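PDB 1WKR: polyporopepsin from Irpex lacteus, which cleaves peptide bonds with broad specificity as a pepsin-family aspartic endopeptidase with milk-clotting activity. Local coordinates for residues 180-185 against 206-211; 189-194 against 258-263. All blocks are in the same frame, centred on the assembly; numbering follows the deposited sequence.

Interaction 1: 180-185 against 206-211; sequences TSTSPA and STAGIV. With SO4 (sulfate ion), chain E.
A208 CB is the meeting point of the apolar contacts: the methyl faces the 180-185 loop and touches T182 CG2 at 3.7 Å and A185 CB at 3.9 Å. T180 OG1 also lies against this methyl, at 3.9 Å. The same A185 methyl lies 4.1 Å from I210 CG2 and rests 3.6 Å from G209 O, a carbonyl that is engaged with the backbone of I191. T182 chi1 (-67°) sets CG2 anti to the backbone N, which brings the methyl rather than the hydroxyl onto A208.

The polar contacts run within or out of the segments. T180 OG1 accepts from T182 N at 3.1 Å, nearly straight at 168°, an ST turn that shapes the loop, and also bonds to N192 ND2 on the adjoining strand. At S206, where the chain turns a corner, a sulfate, probably from the crystallisation liquor, is held by OG to its O2 (2.7 Å) and by N to its O4 (3.0 Å).

Strand 207-211 runs directly into the active-site aspartate D212, and backbone bonds of T207 and G209 to Q193 and I191 tie it into its sheet. Between the segments the contact is van der Waals packing, mostly of methyl groups.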
ATOM      1  N   THR A 180      14.524   4.354  -6.616  1.00  4.70           N
ATOM      2  CA  THR A 180      15.679   3.538  -7.031  1.00  5.15           C
ATOM      3  C   THR A 180      15.789   3.521  -8.564  1.00  4.95           C
ATOM      4  O   THR A 180      14.817   3.588  -9.301  1.00  5.94           O
ATOM      5  CB  THR A 180      15.453   2.101  -6.510  1.00  5.20           C
ATOM      6  OG1 THR A 180      16.603   1.330  -6.894  1.00  6.45           O
ATOM      7  CG2 THR A 180      14.241   1.431  -7.079  1.00  5.99           C
ATOM      8  N   SER A 181      17.057   3.411  -8.952  1.00  6.97           N
ATOM      9  CA  SER A 181      17.379   3.246 -10.380  1.00  7.63           C
ATOM     10  C   SER A 181      17.230   1.815 -10.822  1.00  6.62           C
ATOM     11  O   SER A 181      17.280   1.533 -12.048  1.00  7.92           O
ATOM     12  CB  SER A 181      18.848   3.665 -10.672  1.00  8.87           C
ATOM     13  OG  SER A 181      19.728   2.779 -10.016  1.00 17.76           O
ATOM     14  N   THR A 182      17.059   0.877  -9.925  1.00  7.06           N
ATOM     15  CA  THR A 182      17.022  -0.552 -10.226  1.00  6.39           C
ATOM     16  C   THR A 182      15.685  -0.986 -10.669  1.00  7.70           C
ATOM     17  O   THR A 182      14.656  -0.675  -9.963  1.00  7.08           O
ATOM     18  CB  THR A 182      17.469  -1.346  -8.992  1.00  7.85           C
ATOM     19  OG1 THR A 182      18.858  -1.053  -8.772  1.00  9.79           O
ATOM     20  CG2 THR A 182      17.298  -2.794  -9.185  1.00  8.17           C
ATOM     21  N   SER A 183      15.539  -1.642 -11.792  1.00  7.20           N
ATOM     22  CA  SER A 183      14.330  -2.164 -12.322  1.00  6.92           C
ATOM     23  C   SER A 183      14.063  -3.616 -11.879  1.00  6.23           C
ATOM     24  O   SER A 183      15.086  -4.366 -11.725  1.00  8.00           O
ATOM     25  CB  SER A 183      14.377  -2.082 -13.902  1.00  6.41           C
ATOM     26  OG  SER A 183      13.056  -2.481 -14.488  0.30  7.17           O
ATOM     27  N   PRO A 184      12.875  -4.091 -11.684  1.00  5.55           N
ATOM     28  CA  PRO A 184      11.607  -3.344 -11.944  1.00  6.21           C
ATOM     29  C   PRO A 184      11.089  -2.535 -10.757  1.00  5.80           C
ATOM     30  O   PRO A 184      10.031  -1.883 -10.935  1.00  5.68           O
ATOM     31  CB  PRO A 184      10.626  -4.462 -12.303  1.00  7.10           C
ATOM     32  CG  PRO A 184      11.106  -5.661 -11.501  1.00  6.20           C
ATOM     33  CD  PRO A 184      12.605  -5.512 -11.408  1.00  6.62           C
ATOM     34  N   ALA A 185      11.752  -2.527  -9.592  1.00  5.08           N
ATOM     35  CA  ALA A 185      11.255  -1.691  -8.478  1.00  4.67           C
ATOM     36  C   ALA A 185      11.095  -0.254  -8.865  1.00  4.76           C
ATOM     37  O   ALA A 185      10.191   0.430  -8.372  1.00  5.07           O
ATOM     38  CB  ALA A 185      12.249  -1.769  -7.315  1.00  4.83           C
ATOM     39  N   SER A 206      21.500  -4.649   1.312  1.00  5.63           N
ATOM     40  CA  SER A 206      21.040  -3.472   0.541  1.00  6.01           C
ATOM     41  C   SER A 206      20.602  -3.897  -0.813  1.00  5.38           C
ATOM     42  O   SER A 206      21.335  -4.515  -1.626  1.00  5.95           O
ATOM     43  CB  SER A 206      22.202  -2.508   0.392  1.00  6.43           C
ATOM     44  OG  SER A 206      22.549  -2.008   1.651  0.40  8.68           O
ATOM     45  N   THR A 207      19.362  -3.546  -1.163  1.00  4.14           N
ATOM     46  CA  THR A 207      18.758  -3.973  -2.447  1.00  4.76           C
ATOM     47  C   THR A 207      17.505  -3.132  -2.713  1.00  4.09           C
ATOM     48  O   THR A 207      17.102  -2.313  -1.887  1.00  4.68           O
ATOM     49  CB  THR A 207      18.413  -5.473  -2.372  1.00  4.50           C
ATOM     50  OG1 THR A 207      18.112  -5.929  -3.683  1.00  5.46           O
ATOM     51  CG2 THR A 207      17.201  -5.779  -1.423  1.00  4.85           C
ATOM     52  N   ALA A 208      16.893  -3.378  -3.858  1.00  3.88           N
ATOM     53  CA  ALA A 208      15.736  -2.622  -4.297  1.00  4.44           C
ATOM     54  C   ALA A 208      14.436  -3.363  -3.971  1.00  3.73           C
ATOM     55  O   ALA A 208      14.388  -4.601  -4.021  1.00  3.98           O
ATOM     56  CB  ALA A 208      15.821  -2.373  -5.833  1.00  5.75           C
ATOM     57  N   GLY A 209      13.372  -2.592  -3.753  1.00  3.23           N
ATOM     58  CA  GLY A 209      12.025  -3.116  -3.477  1.00  3.26           C
ATOM     59  C   GLY A 209      11.057  -1.980  -3.452  1.00  3.59           C
ATOM     60  O   GLY A 209      11.404  -0.860  -3.898  1.00  3.78           O
ATOM     61  N   ILE A 210       9.836  -2.209  -3.009  1.00  3.35           N
ATOM     62  CA  ILE A 210       8.807  -1.187  -3.122  1.00  3.32           C
ATOM     63  C   ILE A 210       8.058  -0.951  -1.838  1.00  3.32           C
ATOM     64  O   ILE A 210       8.099  -1.775  -0.921  1.00  4.48           O
ATOM     65  CB  ILE A 210       7.811  -1.507  -4.279  1.00  3.57           C
ATOM     66  CG1 ILE A 210       6.853  -2.658  -3.906  1.00  4.18           C
ATOM     67  CG2 ILE A 210       8.578  -1.818  -5.576  1.00  4.07           C
ATOM     68  CD1 ILE A 210       5.723  -2.892  -4.914  1.00  5.08           C
ATOM     69  N   VAL A 211       7.411   0.202  -1.763  1.00  3.77           N
ATOM     70  CA  VAL A 211       6.544   0.593  -0.625  1.00  3.66           C
ATOM     71  C   VAL A 211       5.140   0.574  -1.131  1.00  4.16           C
ATOM     72  O   VAL A 211       4.790   1.331  -2.065  1.00  4.36           O
ATOM     73  CB  VAL A 211       6.975   1.976  -0.100  1.00  3.88           C
ATOM     74  CG1 VAL A 211       6.081   2.349   1.088  1.00  4.89           C
ATOM     75  CG2 VAL A 211       8.445   2.001   0.287  1.00  5.42           C
TER
HETATM   76  S   SO4 E 903      24.333  -4.141   4.000  1.00 12.11           S
HETATM   77  O1  SO4 E 903      24.546  -3.099   4.973  1.00 11.22           O
HETATM   78  O2  SO4 E 903      24.582  -3.491   2.731  1.00 19.10           O
HETATM   79  O3  SO4 E 903      25.384  -5.228   4.166  1.00 16.68           O
HETATM   80  O4  SO4 E 903      23.004  -4.671   3.950  1.00 20.49           O

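Interaction 2: 189-194 against 258-263; sequences WGINQS and FTIGGQ. Unlike the reference sequence in segment 189-194: S194 (reference Thr).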
ATOM      1  N   TRP A 189       6.708   2.722  -6.421  1.00  3.94           N
ATOM      2  CA  TRP A 189       7.349   3.590  -5.413  1.00  3.54           C
ATOM      3  C   TRP A 189       8.490   2.778  -4.835  1.00  3.72           C
ATOM      4  O   TRP A 189       8.407   2.185  -3.749  1.00  4.46           O
ATOM      5  CB  TRP A 189       6.326   4.023  -4.344  1.00  3.93           C
ATOM      6  CG  TRP A 189       5.374   5.040  -4.966  1.00  3.94           C
ATOM      7  CD1 TRP A 189       4.091   4.817  -5.392  1.00  3.51           C
ATOM      8  CD2 TRP A 189       5.656   6.394  -5.271  1.00  3.61           C
ATOM      9  NE1 TRP A 189       3.548   5.979  -5.934  1.00  3.77           N
ATOM     10  CE2 TRP A 189       4.519   6.950  -5.880  1.00  3.25           C
ATOM     11  CE3 TRP A 189       6.780   7.209  -5.066  1.00  3.03           C
ATOM     12  CZ2 TRP A 189       4.467   8.266  -6.285  1.00  4.13           C
ATOM     13  CZ3 TRP A 189       6.716   8.520  -5.447  1.00  4.11           C
ATOM     14  CH2 TRP A 189       5.583   9.048  -6.050  1.00  3.74           C
ATOM     15  N   GLY A 190       9.564   2.689  -5.643  1.00  3.53           N
ATOM     16  CA  GLY A 190      10.708   1.770  -5.358  1.00  4.19           C
ATOM     17  C   GLY A 190      11.812   2.492  -4.694  1.00  4.02           C
ATOM     18  O   GLY A 190      12.176   3.622  -5.060  1.00  4.15           O
ATOM     19  N   ILE A 191      12.384   1.844  -3.683  1.00  3.30           N
ATOM     20  CA  ILE A 191      13.490   2.397  -2.927  1.00  3.97           C
ATOM     21  C   ILE A 191      14.559   1.313  -2.728  1.00  3.61           C
ATOM     22  O   ILE A 191      14.300   0.129  -2.916  1.00  4.39           O
ATOM     23  CB  ILE A 191      13.044   2.945  -1.530  1.00  3.93           C
ATOM     24  CG1 ILE A 191      12.537   1.810  -0.625  1.00  5.45           C
ATOM     25  CG2 ILE A 191      11.934   4.006  -1.707  1.00  5.47           C
ATOM     26  CD1 ILE A 191      12.264   2.241   0.791  1.00  6.29           C
ATOM     27  N   ASN A 192      15.743   1.747  -2.316  1.00  4.07           N
ATOM     28  CA  ASN A 192      16.752   0.863  -1.811  1.00  4.23           C
ATOM     29  C   ASN A 192      16.739   0.820  -0.300  1.00  4.29           C
ATOM     30  O   ASN A 192      16.578   1.880   0.323  1.00  4.92           O
ATOM     31  CB  ASN A 192      18.134   1.326  -2.327  1.00  5.87           C
ATOM     32  CG  ASN A 192      18.163   1.366  -3.845  1.00  6.39           C
ATOM     33  OD1 ASN A 192      18.640   2.475  -4.400  1.00 11.77           O
ATOM     34  ND2 ASN A 192      17.712   0.451  -4.514  1.00  4.77           N
ATOM     35  N   GLN A 193      16.898  -0.369   0.296  1.00  4.03           N
ATOM     36  CA  GLN A 193      17.008  -0.439   1.754  1.00  4.12           C
ATOM     37  C   GLN A 193      17.791  -1.688   2.120  1.00  3.75           C
ATOM     38  O   GLN A 193      17.939  -2.595   1.279  1.00  4.59           O
ATOM     39  CB  GLN A 193      15.613  -0.476   2.437  1.00  4.24           C
ATOM     40  CG  GLN A 193      14.983  -1.848   2.451  1.00  4.34           C
ATOM     41  CD  GLN A 193      13.536  -1.815   2.959  1.00  4.43           C
ATOM     42  OE1 GLN A 193      13.008  -0.757   3.303  1.00  5.10           O
ATOM     43  NE2 GLN A 193      12.920  -2.989   3.028  1.00  4.32           N
ATOM     44  N   SER A 194      18.203  -1.793   3.376  1.00  4.00           N
ATOM     45  CA  SER A 194      18.642  -3.031   3.970  1.00  4.17           C
ATOM     46  C   SER A 194      17.825  -3.294   5.221  1.00  4.22           C
ATOM     47  O   SER A 194      17.195  -2.388   5.763  1.00  4.66           O
ATOM     48  CB  SER A 194      20.135  -2.993   4.294  1.00  4.12           C
ATOM     49  OG  SER A 194      20.323  -2.114   5.391  1.00  6.26           O
ATOM     50  N   PHE A 258      15.412  -1.199   9.595  1.00  4.34           N
ATOM     51  CA  PHE A 258      15.439  -0.920   8.135  1.00  4.58           C
ATOM     52  C   PHE A 258      16.319   0.317   7.970  1.00  5.23           C
ATOM     53  O   PHE A 258      16.089   1.368   8.570  1.00  6.36           O
ATOM     54  CB  PHE A 258      14.022  -0.568   7.663  1.00  4.11           C
ATOM     55  CG  PHE A 258      13.096  -1.773   7.663  1.00  3.78           C
ATOM     56  CD1 PHE A 258      12.608  -2.337   8.858  1.00  3.96           C
ATOM     57  CD2 PHE A 258      12.622  -2.295   6.463  1.00  5.10           C
ATOM     58  CE1 PHE A 258      11.751  -3.411   8.827  1.00  5.24           C
ATOM     59  CE2 PHE A 258      11.771  -3.368   6.443  1.00  5.41           C
ATOM     60  CZ  PHE A 258      11.327  -3.943   7.637  1.00  4.56           C
ATOM     61  N   THR A 259      17.303   0.222   7.100  1.00  4.56           N
ATOM     62  CA  THR A 259      18.157   1.393   6.771  1.00  4.53           C
ATOM     63  C   THR A 259      17.672   1.933   5.456  1.00  4.50           C
ATOM     64  O   THR A 259      17.732   1.254   4.439  1.00  4.79           O
ATOM     65  CB  THR A 259      19.602   1.018   6.680  1.00  4.84           C
ATOM     66  OG1 THR A 259      20.052   0.466   7.944  1.00  7.35           O
ATOM     67  CG2 THR A 259      20.489   2.252   6.352  1.00  6.66           C
ATOM     68  N   ILE A 260      17.158   3.179   5.517  1.00  4.27           N
ATOM     69  CA  ILE A 260      16.549   3.855   4.329  1.00  4.91           C
ATOM     70  C   ILE A 260      16.993   5.294   4.363  1.00  4.87           C
ATOM     71  O   ILE A 260      16.860   5.998   5.367  1.00  5.12           O
ATOM     72  CB  ILE A 260      15.002   3.818   4.431  1.00  5.07           C
ATOM     73  CG1 ILE A 260      14.490   2.386   4.512  1.00  4.60           C
ATOM     74  CG2 ILE A 260      14.400   4.595   3.258  1.00  7.37           C
ATOM     75  CD1 ILE A 260      12.997   2.285   4.861  1.00  6.07           C
ATOM     76  N   GLY A 261      17.577   5.780   3.254  1.00  5.48           N
ATOM     77  CA  GLY A 261      17.978   7.177   3.194  1.00  6.06           C
ATOM     78  C   GLY A 261      19.031   7.562   4.229  1.00  5.85           C
ATOM     79  O   GLY A 261      19.052   8.739   4.619  1.00  6.57           O
ATOM     80  N   GLY A 262      19.829   6.596   4.685  1.00  5.42           N
ATOM     81  CA  GLY A 262      20.870   6.875   5.682  1.00  6.37           C
ATOM     82  C   GLY A 262      20.345   6.873   7.091  1.00  6.25           C
ATOM     83  O   GLY A 262      21.144   7.149   8.039  1.00  8.01           O
ATOM     84  N   GLN A 263      19.070   6.579   7.327  1.00  5.77           N
ATOM     85  CA  GLN A 263      18.478   6.577   8.661  1.00  6.76           C
ATOM     86  C   GLN A 263      17.969   5.184   9.021  1.00  6.08           C
ATOM     87  O   GLN A 263      17.622   4.369   8.127  1.00  7.72           O
ATOM     88  CB  GLN A 263      17.392   7.553   8.758  1.00  8.57           C
ATOM     89  CG  GLN A 263      17.898   9.028   8.634  1.00 11.22           C
ATOM     90  CD  GLN A 263      18.885   9.523   9.702  1.00 11.31           C
ATOM     91  OE1 GLN A 263      19.695  10.516   9.265  1.00 16.16           O
ATOM     92  NE2 GLN A 263      18.872   9.083  10.829  1.00 12.32           N
TER
HETATM   93  O   HOH W   1      17.911   4.107   0.968  1.00 10.05           O
HETATM   94  O   HOH W   2      19.383  -2.227   8.327  1.00 10.93           O
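Q193 runs alongside I260, their side chains extending in the same direction, with Q193 OE1 3.4 Å from I260 CD1. The glutamine amide also reaches the edge of the F258 ring, NE2 standing 3.5 Å from CD2 near the ring plane, and the two planes are turned 71° apart. Chi1 of 81° puts Q193 CG between the backbone N and the carbonyl carbon, and the chain then runs extended alongside F258. Its buried OE1 is satisfied by N308 ND2 on strand 306-308, so the amide is held while its flank lies against apolar atoms. With an alanine here, N308 would probably lose this acceptor and a gap would open between the F258 edge and I260 CD1. Farther along, I191 CD1 meets I260 CG2 at 4.0 Å.

The backbones join as antiparallel strands of the C-terminal lobe of the pepsin fold. S194 and T259 form a hydrogen-bonded pair: T259 N donates to S194 O at 2.9 Å, somewhat tilted from the carbonyl plane, and S194 N returns a longer bond of 3.3 Å to T259 O, in the carbonyl plane on a lone pair. Beyond I260 a type I' turn through G261 and G262 reverses the chain, and the strands, at 142° to each other, part.

On the looser side water takes over. One molecule donates to N192 O and accepts from G261 N, spanning the strands where they diverge. On the face carrying S194 and T259, S194 OG lies 3.5 Å from T259 CB, and a second water lies 2.8 Å from T259 OG1 and bonds only weakly to S194 O.

Overall arrangement
Interactions 1 and 2 lie on the same side of the chain's centre, their own centres about 9 Å apart, and share one sheet, in which strand 190-197 runs between strands 207-211 and 256-260. Along the chain the segments alternate: loop 180-185, strand segment 189-194, strand segment 206-211, then 258-263. The two contacts also pack directly on each other, with A208 CB 3.6 Å from N192 ND2 and S206 N 3.7 Å from S194 CB. Interaction 1 lies nearer the catalytic site, where strand 207-211 leads into D212; interaction 2 extends the same sheet on the other edge of strand 190-197, joining that strand to the hairpin of strands 256-260 and 263-267.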